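Local structure of aeromonas extracellular serine protease (Aeromonas sobria, 3WQB) at residues M293-L298 and D327-M332. The protein is a secreted calcium-binding serine protease of the furin subfamily that cleaves after paired basic residues, one of them lysine, and probably acts as a virulence factor. The protein carries 1 engineered substitution. Residues are numbered along the deposited sequence; the frame is centred on the assembly and turned at random.
With CA (calcium ion), chain E.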
ATOM      1  N   MET A 293     -18.431   2.120   2.529  1.00 10.81           N
ATOM      2  CA  MET A 293     -18.091   3.058   3.598  1.00 10.65           C
ATOM      3  C   MET A 293     -18.889   4.350   3.458  1.00 10.90           C
ATOM      4  O   MET A 293     -18.675   5.130   2.518  1.00 12.25           O
ATOM      5  CB  MET A 293     -16.591   3.365   3.580  1.00 10.95           C
ATOM      6  CG  MET A 293     -15.670   2.146   3.529  1.00 10.29           C
ATOM      7  SD  MET A 293     -15.624   1.146   5.034  1.00 11.12           S
ATOM      8  CE  MET A 293     -14.550   2.166   6.022  1.00 10.54           C
ATOM      9  N   VAL A 294     -19.800   4.577   4.400  1.00 10.68           N
ATOM     10  CA  VAL A 294     -20.533   5.839   4.458  1.00 10.34           C
ATOM     11  C   VAL A 294     -19.610   6.920   5.010  1.00 10.23           C
ATOM     12  O   VAL A 294     -19.038   6.779   6.095  1.00 10.67           O
ATOM     13  CB  VAL A 294     -21.819   5.712   5.300  1.00 10.17           C
ATOM     14  CG1 VAL A 294     -22.467   7.084   5.509  1.00 11.51           C
ATOM     15  CG2 VAL A 294     -22.781   4.736   4.617  1.00 11.37           C
ATOM     16  N   THR A 295     -19.455   7.997   4.247  1.00  9.85           N
ATOM     17  CA  THR A 295     -18.447   8.999   4.556  1.00 10.35           C
ATOM     18  C   THR A 295     -18.780  10.350   3.915  1.00 10.43           C
ATOM     19  O   THR A 295     -19.827  10.507   3.281  1.00 11.27           O
ATOM     20  CB  THR A 295     -17.046   8.507   4.092  1.00 10.23           C
ATOM     21  OG1 THR A 295     -16.033   9.397   4.573  1.00 10.45           O
ATOM     22  CG2 THR A 295     -16.966   8.388   2.573  1.00 11.69           C
ATOM     23  N   THR A 296     -17.885  11.312   4.087  1.00  9.97           N
ATOM     24  CA  THR A 296     -18.020  12.624   3.494  1.00 10.61           C
ATOM     25  C   THR A 296     -17.713  12.601   1.998  1.00 11.01           C
ATOM     26  O   THR A 296     -16.679  12.086   1.563  1.00 12.32           O
ATOM     27  CB  THR A 296     -17.079  13.619   4.187  1.00  9.90           C
ATOM     28  OG1 THR A 296     -15.760  13.061   4.248  1.00 11.08           O
ATOM     29  CG2 THR A 296     -17.539  13.899   5.612  1.00 11.58           C
ATOM     30  N   ASP A 297     -18.614  13.189   1.220  1.00 11.21           N
ATOM     31  CA  ASP A 297     -18.465  13.331  -0.219  1.00 11.32           C
ATOM     32  C   ASP A 297     -18.032  14.750  -0.549  1.00 11.57           C
ATOM     33  O   ASP A 297     -18.053  15.622   0.319  1.00 12.45           O
ATOM     34  CB  ASP A 297     -19.820  13.057  -0.875  1.00 11.31           C
ATOM     35  CG  ASP A 297     -19.710  12.798  -2.360  1.00 11.06           C
ATOM     36  OD1 ASP A 297     -18.751  12.106  -2.766  1.00 12.05           O
ATOM     37  OD2 ASP A 297     -20.575  13.293  -3.117  1.00 10.71           O
ATOM     38  N   LEU A 298     -17.637  14.992  -1.799  1.00 11.41           N
ATOM     39  CA  LEU A 298     -17.543  16.375  -2.254  1.00 11.70           C
ATOM     40  C   LEU A 298     -18.903  17.049  -2.051  1.00 12.32           C
ATOM     41  O   LEU A 298     -19.936  16.452  -2.362  1.00 12.83           O
ATOM     42  CB  LEU A 298     -17.131  16.462  -3.717  1.00 12.13           C
ATOM     43  CG  LEU A 298     -15.778  15.860  -4.094  1.00 11.13           C
ATOM     44  CD1 LEU A 298     -15.475  16.109  -5.563  1.00 12.32           C
ATOM     45  CD2 LEU A 298     -14.675  16.422  -3.225  1.00 12.09           C
ATOM     46  N   ASP A 327     -23.916  15.713   0.542  1.00 12.89           N
ATOM     47  CA  ASP A 327     -22.620  15.940   1.172  1.00 12.56           C
ATOM     48  C   ASP A 327     -21.949  14.647   1.631  1.00 11.99           C
ATOM     49  O   ASP A 327     -20.811  14.691   2.104  1.00 11.35           O
ATOM     50  CB  ASP A 327     -22.751  16.877   2.382  1.00 13.35           C
ATOM     51  CG  ASP A 327     -23.030  18.324   2.003  1.00 14.77           C
ATOM     52  OD1 ASP A 327     -22.754  18.746   0.857  1.00 15.45           O
ATOM     53  OD2 ASP A 327     -23.510  19.055   2.895  1.00 19.30           O
ATOM     54  N   TYR A 328     -22.657  13.518   1.518  1.00 11.46           N
ATOM     55  CA  TYR A 328     -22.169  12.207   1.988  1.00 11.31           C
ATOM     56  C   TYR A 328     -22.362  11.169   0.898  1.00 10.96           C
ATOM     57  O   TYR A 328     -23.182  11.346   0.001  1.00 12.36           O
ATOM     58  CB  TYR A 328     -22.874  11.806   3.310  1.00 11.65           C
ATOM     59  CG  TYR A 328     -22.746  12.956   4.258  1.00 11.27           C
ATOM     60  CD1 TYR A 328     -21.570  13.157   4.968  1.00 12.11           C
ATOM     61  CD2 TYR A 328     -23.744  13.935   4.340  1.00 11.94           C
ATOM     62  CE1 TYR A 328     -21.394  14.263   5.779  1.00 13.07           C
ATOM     63  CE2 TYR A 328     -23.583  15.054   5.146  1.00 12.82           C
ATOM     64  CZ  TYR A 328     -22.400  15.216   5.859  1.00 13.23           C
ATOM     65  OH  TYR A 328     -22.209  16.316   6.651  1.00 15.09           O
ATOM     66  N   ASN A 329     -21.566  10.110   0.932  1.00 10.41           N
ATOM     67  CA  ASN A 329     -21.756   9.017  -0.023  1.00  9.89           C
ATOM     68  C   ASN A 329     -21.677   7.677   0.711  1.00 10.35           C
ATOM     69  O   ASN A 329     -21.200   7.627   1.844  1.00 11.40           O
ATOM     70  CB  ASN A 329     -20.767   9.105  -1.211  1.00 10.58           C
ATOM     71  CG  ASN A 329     -19.330   8.707  -0.843  1.00 11.32           C
ATOM     72  OD1 ASN A 329     -19.049   7.537  -0.563  1.00 12.51           O
ATOM     73  ND2 ASN A 329     -18.407   9.673  -0.912  1.00 12.32           N
ATOM     74  N   GLY A 330     -22.169   6.618   0.075  1.00 10.49           N
ATOM     75  CA  GLY A 330     -22.156   5.282   0.674  1.00 10.93           C
ATOM     76  C   GLY A 330     -21.381   4.273  -0.148  1.00 10.76           C
ATOM     77  O   GLY A 330     -21.529   3.058   0.041  1.00 11.41           O
ATOM     78  N   VAL A 331     -20.566   4.762  -1.079  1.00 10.69           N
ATOM     79  CA  VAL A 331     -19.887   3.885  -2.036  1.00 11.30           C
ATOM     80  C   VAL A 331     -18.364   3.881  -1.909  1.00 10.99           C
ATOM     81  O   VAL A 331     -17.689   3.145  -2.627  1.00 11.82           O
ATOM     82  CB  VAL A 331     -20.284   4.207  -3.497  1.00 11.32           C
ATOM     83  CG1 VAL A 331     -21.778   4.000  -3.706  1.00 12.82           C
ATOM     84  CG2 VAL A 331     -19.848   5.623  -3.880  1.00 12.23           C
ATOM     85  N   MET A 332     -17.818   4.691  -1.004  1.00 10.75           N
ATOM     86  CA  MET A 332     -16.374   4.668  -0.799  1.00 10.41           C
ATOM     87  C   MET A 332     -15.945   3.279  -0.344  1.00 10.19           C
ATOM     88  O   MET A 332     -16.620   2.654   0.458  1.00 10.72           O
ATOM     89  CB  MET A 332     -15.956   5.743   0.201  1.00 10.77           C
ATOM     90  CG  MET A 332     -14.468   5.825   0.468  1.00 11.25           C
ATOM     91  SD  MET A 332     -13.503   6.036  -1.037  1.00 11.19           S
ATOM     92  CE  MET A 332     -11.857   6.039  -0.346  1.00 13.84           C
TER
HETATM   93 CA    CA E 903     -21.766  15.370  -3.509  1.00 15.66          CA
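Thr295 and Asn329 pair through both backbone bonds of an antiparallel hydrogen-bonded pair: Thr295 N to Asn329 O (3.0 Å) and Asn329 N to Thr295 O (2.9 Å). Asp297 N extends the pairing beyond the strand by reaching Asp327 O at 2.8 Å, from above the carbonyl plane.

Asparagine suits position 329 because its amide offers both an acceptor and a donor. With CG set between backbone N and carbonyl carbon (chi1 74°), OD1 reaches forward along its own chain to accept from Val331 N, which makes an Asx turn, and from Met332 N, which widens it to an Asx motif, across the corner at Gly330. ND2 meets Asp297 OD1 at 3.1 Å, arriving from above a carboxylate almost perpendicular to the amide (89°), and has a further partner in Ser118. The two oxygens of Asp297 have different roles: OD1 also accepts from Tyr305 N, while OD2 binds calcium at 2.4 Å. Leu298 O joins it there, with Gly300, Met303, Asn306 and Cys326 completing the site.

The apolar contacts are fewer. Thr295 CG2 packs on Met332 CB (3.7 Å), while OG1 bonds to Ser118 O; a beta-branched threonine serves both needs. Beyond Thr295, Thr296 CG2 lies obliquely against Tyr328 CE1 (3.9 Å).

Within the subtilisin-like domain, Thr295 of this two-stranded sheet and Met332 beyond the corner lie against helix 115-124, which begins at the predicted charge-relay His115, while Met293 and Met332 touch helix 335-352.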